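Local coordinates for cytoplasmic protein (Cryptococcus neoformans var. grubii serotype A, PDB 7LPO), which probably hydrolyses the beta-glucosidic bond of steryl glucosides, as a sterylglucosidase of glycosyl hydrolase family 5, at residues Glu246-Ile251 with Ile264-Ile269; Phe72-Leu77 with Met121-Ala126. One frame throughout, in Å; residues are numbered along the deposited sequence.

Contact 1 (Glu246-Ile251 with Ile264-Ile269); sequences ELAKRI and IGWDSI
Trp266 reaches from its strand to residues 246-251 of helix 232-254 and meets three of them, Leu247, Ala248 and Ile251. Its CB already points toward the helix; CG, anti to the carbonyl carbon (chi1 -63°), continues in that direction, and the six-membered ring at the far end does the touching. On the five-membered ring, NE1 donates to His420 ND1, so the polar edge of this buried indole is satisfied outside the two segments. Further out, CZ2 lies 3.6 Å from Ala248 CB. The next ring atom, CH2, is 3.7 Å from Ala248 CA, so the indole rests against helix backbone as well as the methyl. CH2 also meets Leu247 and, a turn further along the helix, Ile251: Leu247 CG comes in at the ring edge, near its plane, at 4.2 Å, while Ile251 CD1 approaches obliquely, 4.1 Å from CH2, its side chain running against the direction of the indole. The ring spans the gap between the backbones, Ala248 CA and Trp266 CA being 9.2 Å from each other. No hydrogen bond crosses; the contact is apolar. Over these segments helix 246-251 runs nearly antiparallel to strand 264-267 (168°), as expected where an outer helix packs on the wall of a TIM barrel. Strand 263-267 lies between the parallel strands 137-143 and 424-427, and helix 400-419 adds Ile416 to the indole's surroundings.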
ATOM      1  N   GLU A 246      19.091  -7.220  -5.360  1.00 17.60           N
ATOM      2  CA  GLU A 246      19.609  -7.266  -6.724  1.00 19.86           C
ATOM      3  C   GLU A 246      19.020  -6.154  -7.582  1.00 19.13           C
ATOM      4  O   GLU A 246      19.702  -5.612  -8.460  1.00 21.02           O
ATOM      5  CB  GLU A 246      19.314  -8.628  -7.348  1.00 25.23           C
ATOM      6  CG  GLU A 246      20.179  -9.749  -6.834  1.00 30.04           C
ATOM      7  CD  GLU A 246      21.599  -9.676  -7.354  1.00 32.00           C
ATOM      8  OE1 GLU A 246      21.797  -9.284  -8.524  1.00 32.69           O
ATOM      9  OE2 GLU A 246      22.519 -10.012  -6.587  1.00 32.43           O
ATOM     10  N   LEU A 247      17.751  -5.804  -7.359  1.00 19.74           N
ATOM     11  CA  LEU A 247      17.182  -4.655  -8.057  1.00 17.10           C
ATOM     12  C   LEU A 247      17.907  -3.378  -7.655  1.00 19.14           C
ATOM     13  O   LEU A 247      18.336  -2.598  -8.515  1.00 20.58           O
ATOM     14  CB  LEU A 247      15.686  -4.548  -7.758  1.00 17.01           C
ATOM     15  CG  LEU A 247      14.937  -3.339  -8.304  1.00 17.24           C
ATOM     16  CD1 LEU A 247      15.155  -3.236  -9.803  1.00 18.00           C
ATOM     17  CD2 LEU A 247      13.448  -3.440  -7.971  1.00 18.92           C
ATOM     18  N   ALA A 248      18.065  -3.159  -6.343  1.00 15.89           N
ATOM     19  CA  ALA A 248      18.779  -1.978  -5.858  1.00 15.57           C
ATOM     20  C   ALA A 248      20.189  -1.919  -6.427  1.00 16.24           C
ATOM     21  O   ALA A 248      20.628  -0.876  -6.926  1.00 16.53           O
ATOM     22  CB  ALA A 248      18.827  -1.973  -4.331  1.00 15.32           C
ATOM     23  N   LYS A 249      20.925  -3.027  -6.331  1.00 19.98           N
ATOM     24  CA  LYS A 249      22.256  -3.095  -6.920  1.00 20.87           C
ATOM     25  C   LYS A 249      22.221  -2.758  -8.403  1.00 19.65           C
ATOM     26  O   LYS A 249      23.080  -2.022  -8.902  1.00 20.82           O
ATOM     27  CB  LYS A 249      22.836  -4.492  -6.708  1.00 23.05           C
ATOM     28  CG  LYS A 249      24.177  -4.724  -7.370  1.00 26.94           C
ATOM     29  CD  LYS A 249      24.947  -5.824  -6.642  1.00 32.17           C
ATOM     30  CE  LYS A 249      25.177  -7.013  -7.543  1.00 36.66           C
ATOM     31  NZ  LYS A 249      26.109  -6.651  -8.642  1.00 40.51           N
ATOM     32  N   ARG A 250      21.242  -3.300  -9.128  1.00 17.10           N
ATOM     33  CA  ARG A 250      21.148  -3.037 -10.559  1.00 17.97           C
ATOM     34  C   ARG A 250      20.980  -1.550 -10.832  1.00 18.82           C
ATOM     35  O   ARG A 250      21.638  -0.992 -11.716  1.00 20.33           O
ATOM     36  CB  ARG A 250      19.983  -3.819 -11.161  1.00 21.04           C
ATOM     37  CG  ARG A 250      19.937  -3.792 -12.671  1.00 24.15           C
ATOM     38  CD  ARG A 250      20.776  -4.914 -13.226  1.00 25.67           C
ATOM     39  NE  ARG A 250      20.634  -5.072 -14.671  1.00 27.22           N
ATOM     40  CZ  ARG A 250      21.229  -6.039 -15.363  1.00 28.08           C
ATOM     41  NH1 ARG A 250      21.987  -6.928 -14.731  1.00 28.66           N
ATOM     42  NH2 ARG A 250      21.065  -6.127 -16.675  1.00 28.03           N
ATOM     43  N   ILE A 251      20.076  -0.897 -10.098  1.00 20.22           N
ATOM     44  CA  ILE A 251      19.886   0.539 -10.262  1.00 20.61           C
ATOM     45  C   ILE A 251      21.170   1.276  -9.922  1.00 22.85           C
ATOM     46  O   ILE A 251      21.569   2.215 -10.621  1.00 25.58           O
ATOM     47  CB  ILE A 251      18.718   1.031  -9.386  1.00 18.78           C
ATOM     48  CG1 ILE A 251      17.384   0.506  -9.899  1.00 18.34           C
ATOM     49  CG2 ILE A 251      18.701   2.542  -9.330  1.00 15.69           C
ATOM     50  CD1 ILE A 251      16.269   0.627  -8.864  1.00 18.82           C
ATOM     51  N   ILE A 264      14.285   8.254  -4.118  1.00 15.40           N
ATOM     52  CA  ILE A 264      14.765   8.830  -2.870  1.00 13.85           C
ATOM     53  C   ILE A 264      14.865   7.822  -1.734  1.00 13.87           C
ATOM     54  O   ILE A 264      15.534   8.105  -0.733  1.00 13.87           O
ATOM     55  CB  ILE A 264      13.869  10.006  -2.449  1.00 18.43           C
ATOM     56  CG1 ILE A 264      12.449   9.536  -2.121  1.00 17.24           C
ATOM     57  CG2 ILE A 264      13.831  11.049  -3.555  1.00 18.93           C
ATOM     58  CD1 ILE A 264      11.512  10.681  -1.649  1.00 16.19           C
ATOM     59  N   GLY A 265      14.228   6.665  -1.851  1.00 18.13           N
ATOM     60  CA  GLY A 265      14.267   5.705  -0.763  1.00 16.61           C
ATOM     61  C   GLY A 265      13.475   4.460  -1.095  1.00 15.30           C
ATOM     62  O   GLY A 265      12.933   4.305  -2.196  1.00 13.91           O
ATOM     63  N   TRP A 266      13.400   3.576  -0.103  1.00 13.93           N
ATOM     64  CA  TRP A 266      12.777   2.273  -0.261  1.00 13.95           C
ATOM     65  C   TRP A 266      11.793   2.041   0.874  1.00 16.05           C
ATOM     66  O   TRP A 266      12.121   2.273   2.043  1.00 13.97           O
ATOM     67  CB  TRP A 266      13.833   1.155  -0.294  1.00 13.96           C
ATOM     68  CG  TRP A 266      14.761   1.273  -1.462  1.00 14.29           C
ATOM     69  CD1 TRP A 266      15.746   2.196  -1.627  1.00 13.93           C
ATOM     70  CD2 TRP A 266      14.785   0.446  -2.628  1.00 13.95           C
ATOM     71  NE1 TRP A 266      16.382   2.001  -2.821  1.00 13.92           N
ATOM     72  CE2 TRP A 266      15.812   0.931  -3.459  1.00 13.93           C
ATOM     73  CE3 TRP A 266      14.043  -0.658  -3.045  1.00 13.97           C
ATOM     74  CZ2 TRP A 266      16.106   0.363  -4.687  1.00 13.93           C
ATOM     75  CZ3 TRP A 266      14.329  -1.223  -4.265  1.00 13.97           C
ATOM     76  CH2 TRP A 266      15.360  -0.718  -5.072  1.00 14.57           C
ATOM     77  N   ASP A 267      10.583   1.611   0.517  1.00 17.67           N
ATOM     78  CA  ASP A 267       9.611   1.105   1.472  1.00 18.22           C
ATOM     79  C   ASP A 267      10.023  -0.292   1.926  1.00 17.14           C
ATOM     80  O   ASP A 267      10.754  -1.007   1.234  1.00 16.75           O
ATOM     81  CB  ASP A 267       8.217   1.058   0.844  1.00 20.31           C
ATOM     82  CG  ASP A 267       7.099   1.431   1.826  1.00 21.84           C
ATOM     83  OD1 ASP A 267       7.315   1.408   3.058  1.00 21.24           O
ATOM     84  OD2 ASP A 267       5.987   1.748   1.349  1.00 22.39           O
ATOM     85  N   SER A 268       9.555  -0.678   3.110  1.00 19.86           N
ATOM     86  CA  SER A 268       9.744  -2.049   3.560  1.00 19.73           C
ATOM     87  C   SER A 268       8.629  -2.930   2.991  1.00 18.47           C
ATOM     88  O   SER A 268       7.713  -2.458   2.314  1.00 14.50           O
ATOM     89  CB  SER A 268       9.817  -2.111   5.084  1.00 21.85           C
ATOM     90  OG  SER A 268       8.672  -1.573   5.692  1.00 22.91           O
ATOM     91  N   ILE A 269       8.725  -4.237   3.239  1.00 14.14           N
ATOM     92  CA  ILE A 269       7.790  -5.177   2.645  1.00 14.17           C
ATOM     93  C   ILE A 269       6.367  -4.733   2.916  1.00 14.18           C
ATOM     94  O   ILE A 269       5.997  -4.427   4.054  1.00 14.66           O
ATOM     95  CB  ILE A 269       8.049  -6.591   3.188  1.00 14.21           C
ATOM     96  CG1 ILE A 269       7.089  -7.582   2.533  1.00 14.24           C
ATOM     97  CG2 ILE A 269       7.914  -6.638   4.687  1.00 14.23           C
ATOM     98  CD1 ILE A 269       7.518  -9.033   2.722  1.00 14.28           C
TER

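Contact 2 (Phe72-Leu77 with Met121-Ala126)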
ATOM      1  N   PHE A  72       6.136  -9.694 -16.906  1.00 16.22           N
ATOM      2  CA  PHE A  72       5.662  -8.427 -16.377  1.00 18.89           C
ATOM      3  C   PHE A  72       6.104  -7.236 -17.210  1.00 20.51           C
ATOM      4  O   PHE A  72       5.775  -6.102 -16.853  1.00 20.44           O
ATOM      5  CB  PHE A  72       6.161  -8.237 -14.946  1.00 19.34           C
ATOM      6  CG  PHE A  72       5.479  -9.112 -13.943  1.00 19.05           C
ATOM      7  CD1 PHE A  72       5.825 -10.455 -13.813  1.00 19.93           C
ATOM      8  CD2 PHE A  72       4.503  -8.597 -13.124  1.00 19.44           C
ATOM      9  CE1 PHE A  72       5.204 -11.259 -12.885  1.00 21.33           C
ATOM     10  CE2 PHE A  72       3.874  -9.394 -12.187  1.00 22.17           C
ATOM     11  CZ  PHE A  72       4.225 -10.717 -12.058  1.00 22.79           C
ATOM     12  N   ILE A  73       6.832  -7.456 -18.305  1.00 26.74           N
ATOM     13  CA  ILE A  73       7.368  -6.333 -19.064  1.00 27.44           C
ATOM     14  C   ILE A  73       6.236  -5.440 -19.544  1.00 23.76           C
ATOM     15  O   ILE A  73       5.175  -5.917 -19.970  1.00 23.51           O
ATOM     16  CB  ILE A  73       8.208  -6.823 -20.253  1.00 31.47           C
ATOM     17  CG1 ILE A  73       9.431  -7.592 -19.763  1.00 33.74           C
ATOM     18  CG2 ILE A  73       8.624  -5.642 -21.115  1.00 34.08           C
ATOM     19  CD1 ILE A  73      10.658  -6.741 -19.581  1.00 34.57           C
ATOM     20  N   ASN A  74       6.470  -4.130 -19.483  1.00 20.76           N
ATOM     21  CA  ASN A  74       5.585  -3.070 -19.953  1.00 23.55           C
ATOM     22  C   ASN A  74       4.422  -2.813 -19.007  1.00 27.64           C
ATOM     23  O   ASN A  74       3.481  -2.101 -19.381  1.00 31.01           O
ATOM     24  CB  ASN A  74       5.058  -3.355 -21.363  1.00 23.68           C
ATOM     25  CG  ASN A  74       6.051  -2.943 -22.438  1.00 25.53           C
ATOM     26  OD1 ASN A  74       6.799  -1.973 -22.274  1.00 23.91           O
ATOM     27  ND2 ASN A  74       6.072  -3.685 -23.537  1.00 29.50           N
ATOM     28  N   LYS A  75       4.462  -3.345 -17.789  1.00 27.32           N
ATOM     29  CA  LYS A  75       3.631  -2.866 -16.698  1.00 24.99           C
ATOM     30  C   LYS A  75       4.544  -2.317 -15.612  1.00 19.83           C
ATOM     31  O   LYS A  75       5.472  -3.018 -15.190  1.00 19.21           O
ATOM     32  CB  LYS A  75       2.749  -3.978 -16.123  1.00 29.52           C
ATOM     33  CG  LYS A  75       1.712  -4.508 -17.098  1.00 31.61           C
ATOM     34  CD  LYS A  75       1.308  -5.920 -16.708  1.00 32.54           C
ATOM     35  CE  LYS A  75      -0.201  -6.042 -16.625  1.00 32.75           C
ATOM     36  NZ  LYS A  75      -0.585  -7.032 -15.587  1.00 32.56           N
ATOM     37  N   PRO A  76       4.289  -1.120 -15.081  1.00 20.15           N
ATOM     38  CA  PRO A  76       3.021  -0.384 -15.208  1.00 23.74           C
ATOM     39  C   PRO A  76       2.832   0.415 -16.490  1.00 27.74           C
ATOM     40  O   PRO A  76       1.693   0.695 -16.853  1.00 31.91           O
ATOM     41  CB  PRO A  76       3.058   0.578 -14.004  1.00 21.79           C
ATOM     42  CG  PRO A  76       4.537   0.873 -13.830  1.00 20.09           C
ATOM     43  CD  PRO A  76       5.264  -0.420 -14.220  1.00 20.49           C
ATOM     44  N   LEU A  77       3.914   0.781 -17.163  1.00 22.95           N
ATOM     45  CA  LEU A  77       3.845   1.661 -18.320  1.00 19.77           C
ATOM     46  C   LEU A  77       4.429   0.973 -19.546  1.00 19.99           C
ATOM     47  O   LEU A  77       5.516   0.388 -19.484  1.00 19.97           O
ATOM     48  CB  LEU A  77       4.593   2.957 -18.040  1.00 19.37           C
ATOM     49  CG  LEU A  77       3.977   3.896 -17.008  1.00 23.47           C
ATOM     50  CD1 LEU A  77       4.924   5.072 -16.815  1.00 25.23           C
ATOM     51  CD2 LEU A  77       2.589   4.373 -17.410  1.00 24.37           C
ATOM     52  N   MET A 121      14.279  -6.126 -14.420  1.00 20.06           N
ATOM     53  CA  MET A 121      15.059  -5.132 -13.709  1.00 21.28           C
ATOM     54  C   MET A 121      15.397  -3.914 -14.617  1.00 22.05           C
ATOM     55  O   MET A 121      15.234  -2.786 -14.217  1.00 21.85           O
ATOM     56  CB  MET A 121      16.363  -5.718 -13.226  1.00 19.46           C
ATOM     57  CG  MET A 121      16.244  -6.798 -12.205  1.00 23.30           C
ATOM     58  SD  MET A 121      17.671  -6.943 -11.172  1.00 28.83           S
ATOM     59  CE  MET A 121      17.233  -8.118  -9.986  1.00 29.13           C
ATOM     60  N   ASP A 122      15.856  -4.225 -15.828  1.00 20.34           N
ATOM     61  CA  ASP A 122      16.214  -3.147 -16.765  1.00 21.34           C
ATOM     62  C   ASP A 122      14.976  -2.425 -17.269  1.00 20.42           C
ATOM     63  O   ASP A 122      15.037  -1.227 -17.566  1.00 21.20           O
ATOM     64  CB  ASP A 122      17.000  -3.759 -17.928  1.00 22.93           C
ATOM     65  CG  ASP A 122      18.379  -4.261 -17.512  1.00 26.19           C
ATOM     66  OD1 ASP A 122      18.891  -3.843 -16.464  1.00 29.18           O
ATOM     67  OD2 ASP A 122      18.970  -5.067 -18.245  1.00 29.50           O
ATOM     68  N   TYR A 123      13.850  -3.134 -17.381  1.00 18.06           N
ATOM     69  CA  TYR A 123      12.602  -2.461 -17.711  1.00 18.51           C
ATOM     70  C   TYR A 123      12.241  -1.446 -16.632  1.00 17.98           C
ATOM     71  O   TYR A 123      11.879  -0.302 -16.936  1.00 14.17           O
ATOM     72  CB  TYR A 123      11.466  -3.469 -17.887  1.00 19.13           C
ATOM     73  CG  TYR A 123      10.114  -2.802 -17.780  1.00 21.02           C
ATOM     74  CD1 TYR A 123       9.559  -2.142 -18.867  1.00 20.99           C
ATOM     75  CD2 TYR A 123       9.410  -2.794 -16.576  1.00 22.83           C
ATOM     76  CE1 TYR A 123       8.334  -1.510 -18.770  1.00 22.28           C
ATOM     77  CE2 TYR A 123       8.179  -2.162 -16.470  1.00 22.75           C
ATOM     78  CZ  TYR A 123       7.646  -1.526 -17.572  1.00 23.03           C
ATOM     79  OH  TYR A 123       6.426  -0.893 -17.482  1.00 23.79           O
ATOM     80  N   ILE A 124      12.324  -1.852 -15.358  1.00 15.30           N
ATOM     81  CA  ILE A 124      12.024  -0.930 -14.262  1.00 16.45           C
ATOM     82  C   ILE A 124      12.924   0.294 -14.340  1.00 18.06           C
ATOM     83  O   ILE A 124      12.475   1.427 -14.140  1.00 19.67           O
ATOM     84  CB  ILE A 124      12.167  -1.633 -12.900  1.00 17.96           C
ATOM     85  CG1 ILE A 124      11.018  -2.613 -12.663  1.00 18.40           C
ATOM     86  CG2 ILE A 124      12.204  -0.608 -11.793  1.00 17.57           C
ATOM     87  CD1 ILE A 124      11.260  -3.569 -11.506  1.00 17.91           C
ATOM     88  N   ILE A 125      14.210   0.085 -14.620  1.00 19.03           N
ATOM     89  CA  ILE A 125      15.148   1.199 -14.724  1.00 20.07           C
ATOM     90  C   ILE A 125      14.721   2.152 -15.831  1.00 19.82           C
ATOM     91  O   ILE A 125      14.772   3.376 -15.669  1.00 20.98           O
ATOM     92  CB  ILE A 125      16.577   0.667 -14.947  1.00 22.48           C
ATOM     93  CG1 ILE A 125      17.157   0.213 -13.608  1.00 21.38           C
ATOM     94  CG2 ILE A 125      17.446   1.716 -15.618  1.00 22.29           C
ATOM     95  CD1 ILE A 125      18.363  -0.694 -13.733  1.00 20.43           C
ATOM     96  N   ALA A 126      14.298   1.606 -16.972  1.00 21.80           N
ATOM     97  CA  ALA A 126      13.814   2.443 -18.065  1.00 20.38           C
ATOM     98  C   ALA A 126      12.588   3.241 -17.643  1.00 20.63           C
ATOM     99  O   ALA A 126      12.466   4.426 -17.969  1.00 22.10           O
ATOM    100  CB  ALA A 126      13.485   1.573 -19.282  1.00 20.27           C
TER
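Tyr123 projects from its helix into the bend of 72-77, and every contact across the two segments involves it. CG lies anti to the backbone N (chi1 161°), which sends the ring out from the helix into the turn. The hydrogen bond is made by the hydroxyl: Tyr123 OH donates to Leu77 O over a short 2.5 Å, with a C=O...O angle of 126° and the hydroxyl tilted 27° from the carbonyl plane. Leu77 O lies at the ring edge, in its plane. Polar backbone also lines the ring. A type II turn from Phe72 to Lys75, closed by Lys75 N to Phe72 O, sets Asn74 N over one face, 3.3 Å above the plane and offset toward the rim. The Asn74 side-chain amide stands almost perpendicular to the ring, its OD1 accepting a hydrogen bond from Leu79 N. Lys75 O, which accepts from Tyr120 OH, approaches obliquely, 3.1 Å from Tyr123 CE2. Apolar contacts finish the fit. The peptide before Pro76 is cis, and Pro76 CD sits near the ring plane, 4.1 Å from Tyr123 CE2. At the root, Ile73 CD1 is 3.8 Å from Tyr123 CB, the isoleucine running alongside in the contrary direction. The contact joins the irregular loop between helices 61-66 and 83-93 to helix 118-133, an outer helix of the family's TIM barrel; Tyr101 of strand 98-104 touches both Pro76 and Tyr123, while Tyr120 lays its ring nearly parallel to that of Tyr123.

In the fold
From the N terminus, contact 2 comes first: 72-77 is joined to helix 118-133, closing a loop of 43 residues that contains helix 83-93, strand 98-104 and helix 105-109. The chain then passes through strand 137-143 and on to helix 232-254, where contact 1 closes a much shorter loop of 12 residues back to strand 263-267. The two follow in series, neither nesting nor crossing, with centres about 14 Å apart. Helices 118-133 and 232-254 join them side by side: Arg250 NE forms a 2.8 Å salt bridge with Asp122 OD1, and Met121 packs on Glu246 and Leu247. The irregular loop between helices 61-66 and 83-93, two outer helices and the barrel wall are thus linked.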